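Local coordinates for protein trimethylamine-N-oxide reductase (Haemophilus influenzae, PDB 7L5I) that probably reduces trimethylamine N-oxide and related oxides at a molybdenum centre held between two molybdopterin guanine dinucleotide cofactors, at residues A[193-198]-A[607-612]; A[391-396]-A[520-525]; A[341-346]-A[372-377]. All coordinates share one frame; numbering follows the deposited sequence.

Contact 1 of 3, residues A[193-198]-A[607-612]; sequences YEQQTS and KKWVRY. With EPE (4-(2-hydroxyethyl)-1-piperazine ethanesulfonic acid), chain C.
R611 and E194 supply the charged part of this junction between a loop and the segment running on from helix 604-608. The guanidinium NH2 forms a salt bridge to OE2 of E194 (2.8 Å), meeting it on the anti side but tilted out of the carboxylate plane, the two planes 52° apart. E191 pairs with the same NH2, while T189 bonds the same carboxylate oxygen. Extension of R611 from CG to NE carries the group this far; its NH1 bonds O2S of a HEPES molecule, probably from the crystallisation liquor, at 2.8 Å and makes a weak bond to the carbonyl O of Q195. The neighbouring sulfonate oxygen O1S takes the backbone N of Q195 at 3.0 Å.

Backbone and hydroxyl bonds tie the other end. S198 N meets W609 O at 2.9 Å, and T197 OG1 accepts R611 N at 2.9 Å. S198 OG donates to K607 O at 2.7 Å from above the carbonyl plane.

Packing centres on the W609 indole. HEPES C3 lies over one face, R611 N stands off the opposite one, and the ring edge at CZ3 turns to the carbonyl oxygens of Q195 and Q196, the latter 3.4 Å away.

S198 also accepts the N-H of E200, making it a serine N-cap of helix 199-205 that simultaneously ties down the end region of helix 604-608.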
loop_
_atom_site.group_PDB
_atom_site.type_symbol
_atom_site.label_atom_id
_atom_site.label_comp_id
_atom_site.label_asym_id
_atom_site.label_seq_id
_atom_site.Cartn_x
_atom_site.Cartn_y
_atom_site.Cartn_z
ATOM N N TYR A 193 11.185 -4.694 -0.244
ATOM C CA TYR A 193 10.663 -5.409 0.918
ATOM C C TYR A 193 11.770 -6.131 1.690
ATOM O O TYR A 193 11.563 -7.199 2.283
ATOM C CB TYR A 193 9.588 -6.424 0.518
ATOM C CG TYR A 193 8.415 -5.817 -0.216
ATOM C CD1 TYR A 193 7.909 -4.571 0.141
ATOM C CD2 TYR A 193 7.810 -6.493 -1.267
ATOM C CE1 TYR A 193 6.833 -4.012 -0.543
ATOM C CE2 TYR A 193 6.730 -5.940 -1.952
ATOM C CZ TYR A 193 6.250 -4.706 -1.592
ATOM O OH TYR A 193 5.179 -4.166 -2.278
ATOM N N GLU A 194 12.941 -5.528 1.756
ATOM C CA GLU A 194 14.124 -6.109 2.374
ATOM C C GLU A 194 14.670 -5.199 3.456
ATOM O O GLU A 194 14.428 -3.990 3.475
ATOM C CB GLU A 194 15.149 -6.442 1.272
ATOM C CG GLU A 194 14.545 -7.533 0.346
ATOM C CD GLU A 194 15.428 -8.022 -0.785
ATOM O OE1 GLU A 194 15.260 -9.199 -1.186
ATOM O OE2 GLU A 194 16.259 -7.259 -1.290
ATOM N N GLN A 195 15.389 -5.797 4.402
ATOM C CA GLN A 195 15.919 -5.008 5.516
ATOM C C GLN A 195 16.907 -3.957 5.025
ATOM O O GLN A 195 17.667 -4.181 4.070
ATOM C CB GLN A 195 16.576 -5.947 6.545
ATOM C CG GLN A 195 17.245 -5.249 7.713
ATOM C CD GLN A 195 16.297 -4.467 8.593
ATOM O OE1 GLN A 195 15.724 -3.473 8.173
ATOM N NE2 GLN A 195 16.118 -4.932 9.838
ATOM N N GLN A 196 16.884 -2.804 5.684
ATOM C CA GLN A 196 17.685 -1.643 5.338
ATOM C C GLN A 196 18.920 -1.561 6.225
ATOM O O GLN A 196 19.002 -2.191 7.280
ATOM C CB GLN A 196 16.856 -0.355 5.501
ATOM C CG GLN A 196 15.471 -0.406 4.923
ATOM C CD GLN A 196 15.508 -0.245 3.447
ATOM O OE1 GLN A 196 15.564 0.884 2.935
ATOM N NE2 GLN A 196 15.544 -1.364 2.738
ATOM N N THR A 197 19.882 -0.746 5.795
ATOM C CA THR A 197 20.974 -0.395 6.674
ATOM C C THR A 197 20.446 -0.012 8.044
ATOM O O THR A 197 19.466 0.727 8.166
ATOM C CB THR A 197 21.791 0.747 6.093
ATOM O OG1 THR A 197 22.532 0.237 4.977
ATOM C CG2 THR A 197 22.750 1.306 7.151
ATOM N N SER A 198 21.113 -0.513 9.071
ATOM C CA SER A 198 20.672 -0.280 10.436
ATOM C C SER A 198 20.435 1.194 10.726
ATOM O O SER A 198 21.282 2.053 10.464
ATOM C CB SER A 198 21.698 -0.800 11.436
ATOM O OG SER A 198 21.345 -0.388 12.750
ATOM N N LYS A 607 22.798 -4.369 14.817
ATOM C CA LYS A 607 22.854 -2.923 15.016
ATOM C C LYS A 607 23.865 -2.266 14.085
ATOM O O LYS A 607 23.737 -1.081 13.775
ATOM C CB LYS A 607 23.191 -2.605 16.469
ATOM C CG LYS A 607 22.042 -2.841 17.424
ATOM C CD LYS A 607 22.520 -2.796 18.857
ATOM C CE LYS A 607 21.371 -2.945 19.833
ATOM N NZ LYS A 607 21.904 -3.183 21.199
ATOM N N LYS A 608 24.862 -3.021 13.617
ATOM C CA LYS A 608 25.900 -2.472 12.755
ATOM C C LYS A 608 25.728 -2.823 11.280
ATOM O O LYS A 608 26.598 -2.476 10.474
ATOM C CB LYS A 608 27.271 -2.991 13.230
ATOM C CG LYS A 608 27.656 -2.447 14.608
ATOM C CD LYS A 608 28.785 -3.270 15.199
ATOM C CE LYS A 608 29.617 -2.472 16.184
ATOM N NZ LYS A 608 31.053 -2.790 15.967
ATOM N N TRP A 609 24.653 -3.500 10.908
ATOM C CA TRP A 609 24.543 -4.043 9.562
ATOM C C TRP A 609 24.350 -2.945 8.525
ATOM O O TRP A 609 23.505 -2.052 8.681
ATOM C CB TRP A 609 23.391 -5.046 9.476
ATOM C CG TRP A 609 23.372 -5.749 8.160
ATOM C CD1 TRP A 609 24.256 -6.696 7.712
ATOM C CD2 TRP A 609 22.439 -5.543 7.101
ATOM N NE1 TRP A 609 23.915 -7.099 6.433
ATOM C CE2 TRP A 609 22.801 -6.400 6.040
ATOM C CE3 TRP A 609 21.330 -4.714 6.942
ATOM C CZ2 TRP A 609 22.092 -6.444 4.841
ATOM C CZ3 TRP A 609 20.621 -4.777 5.751
ATOM C CH2 TRP A 609 20.996 -5.642 4.729
ATOM N N VAL A 610 25.133 -3.029 7.444
ATOM C CA VAL A 610 25.088 -2.077 6.342
ATOM C C VAL A 610 24.674 -2.828 5.079
ATOM O O VAL A 610 25.340 -3.782 4.657
ATOM C CB VAL A 610 26.442 -1.365 6.164
ATOM C CG1 VAL A 610 26.440 -0.466 4.927
ATOM C CG2 VAL A 610 26.800 -0.573 7.414
ATOM N N ARG A 611 23.573 -2.393 4.474
ATOM C CA ARG A 611 23.119 -2.998 3.236
ATOM C C ARG A 611 24.141 -2.749 2.127
ATOM O O ARG A 611 24.693 -1.664 1.998
ATOM C CB ARG A 611 21.740 -2.432 2.895
ATOM C CG ARG A 611 20.997 -3.213 1.825
ATOM C CD ARG A 611 19.510 -2.821 1.698
ATOM N NE ARG A 611 18.982 -3.543 0.535
ATOM C CZ ARG A 611 18.603 -4.811 0.546
ATOM N NH1 ARG A 611 18.601 -5.523 1.686
ATOM N NH2 ARG A 611 18.207 -5.398 -0.573
ATOM N N TYR A 612 24.415 -3.783 1.338
ATOM C CA TYR A 612 25.394 -3.734 0.247
ATOM C C TYR A 612 26.819 -3.573 0.765
ATOM O O TYR A 612 27.733 -3.299 -0.010
ATOM C CB TYR A 612 25.050 -2.659 -0.800
ATOM C CG TYR A 612 23.818 -3.063 -1.591
ATOM C CD1 TYR A 612 23.837 -4.208 -2.373
ATOM C CD2 TYR A 612 22.620 -2.377 -1.482
ATOM C CE1 TYR A 612 22.730 -4.650 -3.035
ATOM C CE2 TYR A 612 21.483 -2.834 -2.157
ATOM C CZ TYR A 612 21.558 -3.970 -2.936
ATOM O OH TYR A 612 20.480 -4.481 -3.632
HETATM N N1 EPE C . 19.964 -9.896 6.181
HETATM C C2 EPE C . 20.124 -8.728 7.075
HETATM C C3 EPE C . 21.479 -8.853 7.760
HETATM N N4 EPE C . 21.642 -10.125 8.451
HETATM C C5 EPE C . 21.286 -11.312 7.694
HETATM C C6 EPE C . 19.964 -11.157 6.942
HETATM C C7 EPE C . 22.755 -10.266 9.386
HETATM C C8 EPE C . 22.891 -9.154 10.440
HETATM O O8 EPE C . 21.691 -9.018 11.185
HETATM C C9 EPE C . 18.658 -9.813 5.524
HETATM C C10 EPE C . 18.912 -9.150 4.191
HETATM S S EPE C . 17.439 -9.112 3.138
HETATM O O1S EPE C . 16.266 -8.626 3.905
HETATM O O2S EPE C . 17.843 -8.242 2.046
HETATM O O3S EPE C . 17.168 -10.445 2.613
#

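Contact 2 of 3, residues A[391-396]-A[520-525]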
loop_
_atom_site.group_PDB
_atom_site.type_symbol
_atom_site.label_atom_id
_atom_site.label_comp_id
_atom_site.label_asym_id
_atom_site.label_seq_id
_atom_site.Cartn_x
_atom_site.Cartn_y
_atom_site.Cartn_z
ATOM N N GLY A 391 11.346 -0.301 8.348
ATOM C CA GLY A 391 12.597 -0.719 7.739
ATOM C C GLY A 391 13.786 -0.070 8.418
ATOM O O GLY A 391 13.774 1.120 8.760
ATOM N N GLY A 392 14.838 -0.876 8.637
ATOM C CA GLY A 392 16.031 -0.389 9.273
ATOM C C GLY A 392 16.105 -0.601 10.763
ATOM O O GLY A 392 17.192 -0.523 11.328
ATOM N N VAL A 393 14.980 -0.864 11.421
ATOM C CA VAL A 393 15.061 -1.188 12.845
ATOM C C VAL A 393 15.840 -2.484 12.981
ATOM O O VAL A 393 15.511 -3.474 12.302
ATOM C CB VAL A 393 13.665 -1.317 13.461
ATOM C CG1 VAL A 393 13.765 -1.751 14.926
ATOM C CG2 VAL A 393 12.956 0.022 13.343
ATOM N N PRO A 394 16.878 -2.535 13.807
ATOM C CA PRO A 394 17.759 -3.709 13.778
ATOM C C PRO A 394 17.014 -5.020 14.013
ATOM O O PRO A 394 16.175 -5.140 14.909
ATOM C CB PRO A 394 18.760 -3.417 14.896
ATOM C CG PRO A 394 18.832 -1.921 14.985
ATOM C CD PRO A 394 17.402 -1.465 14.684
ATOM N N THR A 395 17.383 -6.030 13.223
ATOM C CA THR A 395 16.760 -7.339 13.310
ATOM C C THR A 395 17.098 -8.021 14.629
ATOM O O THR A 395 18.275 -8.197 14.966
ATOM C CB THR A 395 17.214 -8.220 12.149
ATOM O OG1 THR A 395 17.048 -7.519 10.906
ATOM C CG2 THR A 395 16.420 -9.517 12.133
ATOM N N ALA A 396 16.071 -8.466 15.347
ATOM C CA ALA A 396 16.291 -9.104 16.635
ATOM C C ALA A 396 16.707 -10.555 16.445
ATOM O O ALA A 396 16.468 -11.174 15.396
ATOM C CB ALA A 396 15.030 -9.045 17.496
ATOM N N SER A 520 12.192 -5.869 12.198
ATOM C CA SER A 520 12.868 -6.158 13.459
ATOM C C SER A 520 12.524 -7.543 13.962
ATOM O O SER A 520 13.374 -8.209 14.566
ATOM C CB SER A 520 12.474 -5.118 14.514
ATOM O OG SER A 520 11.109 -5.239 14.829
ATOM N N MET A 521 11.297 -7.988 13.716
ATOM C CA MET A 521 10.782 -9.211 14.295
ATOM C C MET A 521 11.041 -9.253 15.796
ATOM O O MET A 521 11.411 -10.290 16.347
ATOM C CB MET A 521 11.397 -10.431 13.612
ATOM C CG MET A 521 11.267 -10.400 12.127
ATOM S SD MET A 521 9.541 -10.093 11.644
ATOM C CE MET A 521 8.960 -11.728 11.574
ATOM N N MET A 522 10.844 -8.121 16.473
ATOM C CA MET A 522 11.350 -7.981 17.829
ATOM C C MET A 522 10.399 -8.495 18.910
ATOM O O MET A 522 10.793 -8.525 20.080
ATOM C CB MET A 522 11.690 -6.521 18.117
ATOM C CG MET A 522 10.515 -5.641 18.085
ATOM S SD MET A 522 10.925 -4.020 18.745
ATOM C CE MET A 522 12.293 -3.607 17.737
ATOM N N SER A 523 9.181 -8.897 18.555
ATOM C CA SER A 523 8.260 -9.443 19.540
ATOM C C SER A 523 7.263 -10.379 18.873
ATOM O O SER A 523 6.916 -10.205 17.700
ATOM C CB SER A 523 7.445 -8.369 20.273
ATOM O OG SER A 523 8.259 -7.282 20.668
ATOM N N VAL A 524 6.764 -11.335 19.663
ATOM C CA VAL A 524 5.561 -12.095 19.343
ATOM C C VAL A 524 4.407 -11.433 20.085
ATOM O O VAL A 524 4.458 -11.267 21.312
ATOM C CB VAL A 524 5.684 -13.567 19.742
ATOM C CG1 VAL A 524 4.449 -14.330 19.319
ATOM C CG2 VAL A 524 6.915 -14.151 19.137
ATOM N N TYR A 525 3.397 -11.013 19.335
ATOM C CA TYR A 525 2.244 -10.329 19.902
ATOM C C TYR A 525 1.060 -11.279 19.978
ATOM O O TYR A 525 0.632 -11.808 18.939
ATOM C CB TYR A 525 1.862 -9.122 19.048
ATOM C CG TYR A 525 2.735 -7.898 19.098
ATOM C CD1 TYR A 525 3.674 -7.689 20.099
ATOM C CD2 TYR A 525 2.576 -6.904 18.131
ATOM C CE1 TYR A 525 4.440 -6.530 20.115
ATOM C CE2 TYR A 525 3.306 -5.762 18.169
ATOM C CZ TYR A 525 4.232 -5.568 19.150
ATOM O OH TYR A 525 4.975 -4.400 19.152
#
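The flat groups through which S520 and A396 meet are backbone peptides rather than rings. In the plane of the S520 carbonyl lies the amide nitrogen of A396, whose N-H makes an almost straight bond to S520 O (2.8 Å, 173°). The A396 methyl crowds that same oxygen, its CB 3.5 Å from S520 O, and also touches the backbone of the other loop, with CB 3.8 Å from M522 CA. In a second peptide, the carbonyl oxygen of P394 merely touches S520 CB, at 3.7 Å.

Apolar contact gathers around one methyl of V393. Its CG1, anti to the backbone N (chi1 176°), is 3.6 Å from S520 CB and 3.7 Å from M522 CE. The M522 chain leaves its backbone between N and carbonyl carbon (chi1 64°) and bends again at chi3, which brings its CE methyl to V393, the two side chains crossing at about a right angle. S520 directs its hydroxyl to D228 and also receives a weak bond from M522 N, so a single OG helps to shape the turn. On the opposing loop, T395 has its hydroxyl bound by the amide of Q195.

Residues 520-522 belong to the loop that joins antiparallel strands 512-517 and 523-527, with M521 in left-handed backbone conformation. The 391-396 loop lies against this turn, and helix 230-240 flanks both partners: K230 touches V393 and M522, while Y234 packs on V393 and P394.

Contact 3 of 3, residues A[341-346]-A[372-377]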
loop_
_atom_site.group_PDB
_atom_site.type_symbol
_atom_site.label_atom_id
_atom_site.label_comp_id
_atom_site.label_asym_id
_atom_site.label_seq_id
_atom_site.Cartn_x
_atom_site.Cartn_y
_atom_site.Cartn_z
ATOM N N SER A 341 28.979 16.147 -0.508
ATOM C CA SER A 341 29.929 16.621 0.480
ATOM C C SER A 341 29.763 15.931 1.817
ATOM O O SER A 341 30.716 15.876 2.595
ATOM C CB SER A 341 29.758 18.131 0.663
ATOM O OG SER A 341 28.533 18.390 1.309
ATOM N N LYS A 342 28.574 15.417 2.096
ATOM C CA LYS A 342 28.212 14.852 3.378
ATOM C C LYS A 342 27.813 13.397 3.165
ATOM O O LYS A 342 27.482 12.992 2.058
ATOM C CB LYS A 342 27.038 15.614 4.013
ATOM C CG LYS A 342 27.200 17.116 4.125
ATOM C CD LYS A 342 28.357 17.513 5.025
ATOM C CE LYS A 342 28.125 17.150 6.485
ATOM N NZ LYS A 342 29.272 17.555 7.362
ATOM N N ARG A 343 27.859 12.617 4.240
ATOM C CA ARG A 343 27.349 11.245 4.203
ATOM C C ARG A 343 25.827 11.302 4.167
ATOM O O ARG A 343 25.198 11.770 5.125
ATOM C CB ARG A 343 27.854 10.466 5.408
ATOM C CG ARG A 343 27.433 9.002 5.455
ATOM C CD ARG A 343 27.978 8.180 4.280
ATOM N NE ARG A 343 29.421 8.339 4.112
ATOM C CZ ARG A 343 30.342 7.725 4.847
ATOM N NH1 ARG A 343 30.007 6.877 5.813
ATOM N NH2 ARG A 343 31.624 7.957 4.604
ATOM N N THR A 344 25.242 10.835 3.063
ATOM C CA THR A 344 23.837 11.049 2.729
ATOM C C THR A 344 23.130 9.720 2.477
ATOM O O THR A 344 23.636 8.875 1.735
ATOM C CB THR A 344 23.754 11.929 1.485
ATOM O OG1 THR A 344 24.346 13.203 1.799
ATOM C CG2 THR A 344 22.311 12.161 1.025
ATOM N N MET A 345 21.963 9.549 3.108
ATOM C CA MET A 345 21.074 8.417 2.846
ATOM C C MET A 345 19.854 8.909 2.087
ATOM O O MET A 345 19.070 9.717 2.604
ATOM C CB MET A 345 20.651 7.732 4.148
ATOM C CG MET A 345 19.686 6.550 3.951
ATOM S SD MET A 345 20.316 5.205 2.933
ATOM C CE MET A 345 21.385 4.394 4.096
ATOM N N LEU A 346 19.664 8.393 0.874
ATOM C CA LEU A 346 18.488 8.706 0.061
ATOM C C LEU A 346 17.368 7.706 0.375
ATOM O O LEU A 346 17.434 6.555 -0.038
ATOM C CB LEU A 346 18.835 8.662 -1.419
ATOM C CG LEU A 346 19.937 9.591 -1.908
ATOM C CD1 LEU A 346 20.186 9.393 -3.372
ATOM C CD2 LEU A 346 19.581 11.034 -1.662
ATOM N N LEU A 372 26.840 9.204 -6.443
ATOM C CA LEU A 372 27.362 9.735 -5.194
ATOM C C LEU A 372 28.383 8.801 -4.573
ATOM O O LEU A 372 29.289 9.260 -3.875
ATOM C CB LEU A 372 26.210 9.973 -4.225
ATOM C CG LEU A 372 25.257 11.098 -4.619
ATOM C CD1 LEU A 372 24.038 11.067 -3.739
ATOM C CD2 LEU A 372 25.984 12.395 -4.458
ATOM N N GLY A 373 28.233 7.495 -4.777
ATOM C CA GLY A 373 29.292 6.562 -4.440
ATOM C C GLY A 373 29.353 6.103 -3.005
ATOM O O GLY A 373 30.382 5.565 -2.587
ATOM N N GLN A 374 28.273 6.274 -2.236
ATOM C CA GLN A 374 28.283 5.967 -0.808
ATOM C C GLN A 374 27.531 4.677 -0.486
ATOM O O GLN A 374 27.372 4.339 0.690
ATOM C CB GLN A 374 27.699 7.148 -0.032
ATOM C CG GLN A 374 28.417 8.455 -0.262
ATOM C CD GLN A 374 27.660 9.620 0.331
ATOM O OE1 GLN A 374 26.897 9.448 1.272
ATOM N NE2 GLN A 374 27.860 10.804 -0.228
ATOM N N ILE A 375 27.099 3.945 -1.513
ATOM C CA ILE A 375 26.412 2.671 -1.319
ATOM C C ILE A 375 27.341 1.706 -0.610
ATOM O O ILE A 375 28.499 1.553 -1.001
ATOM C CB ILE A 375 25.975 2.115 -2.680
ATOM C CG1 ILE A 375 24.870 2.987 -3.285
ATOM C CG2 ILE A 375 25.503 0.682 -2.531
ATOM C CD1 ILE A 375 24.582 2.691 -4.759
ATOM N N GLY A 376 26.830 1.022 0.426
ATOM C CA GLY A 376 27.636 0.100 1.182
ATOM C C GLY A 376 28.479 0.699 2.287
ATOM O O GLY A 376 29.231 -0.038 2.942
ATOM N N LEU A 377 28.403 2.019 2.507
ATOM C CA LEU A 377 29.084 2.675 3.607
ATOM C C LEU A 377 28.119 2.942 4.761
ATOM O O LEU A 377 26.923 3.136 4.536
ATOM C CB LEU A 377 29.675 4.000 3.158
ATOM C CG LEU A 377 30.719 3.953 2.042
ATOM C CD1 LEU A 377 31.142 5.390 1.720
ATOM C CD2 LEU A 377 31.891 3.106 2.475
#
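Q374 reads the backbone of 342-344 with both ends of its amide. OE1 accepts the N-H of T344 at 2.8 Å, nearly straight at 176° and on a lone pair in the carbonyl plane; NE2 donates to K342 O at 3.2 Å, a more bent bond with the acceptor tilted out of the amide plane. The site belongs to a beta-alpha-beta crossover in a Rossmann-like parallel sheet: strand 344-348 leads through helix 359-372 to its neighbour 381-383, and Q374 sits in the connection just after the helix. One acceptor and one donor of its amide thus engage the N-H and C=O that flank R343, much as the backbone of an adjoining strand would. A further bond from NE2 to F339 O, at the end of helix 329-341, helps to fix which way round the amide lies.

R343 folds over this polar core. Bends at chi2 and chi3 turn its chain back, bringing CD to 3.4 Å from Q374 OE1 and setting the guanidinium plane 58° from the amide. L377 lies over one guanidinium face, with CD1 3.9 Å from R343 NH2, while NH1 bonds P378 O. L377 is presented by a type II turn from Q374, closed by its own N bonding Q374 O at 3.1 Å; G376 occupies the turn position of positive phi.

Just after helix 359-372, G373 has left helical geometry with positive phi, and R616 bonds the carbonyl oxygens of G373 and I375. The packing continues inward to L346 and L372, which meet methyl to methyl, CD1 to CD1, at 4.2 Å.

In the fold
Contact 1 is central: its centre is about 12 Å from that of contact 2 and about 14 Å from that of contact 3, which are about 25 Å apart and do not touch. The amide of Q195 bridges to contact 2, with OE1 2.8 Å from G392 N and NE2 2.9 Å from V393 O, both probably hydrogen bonds. On the other flank V610 CG1 packs 3.5 Å from G376 O of contact 3. Contacts 2 and 3 both nest within the chain loop closed by contact 1. A bound MGD comes within about 12 Å, nearest atoms, of the Q196 side chain, and one equally near that of L346; Y193 touches S175, which lines the oxygen-atom pocket.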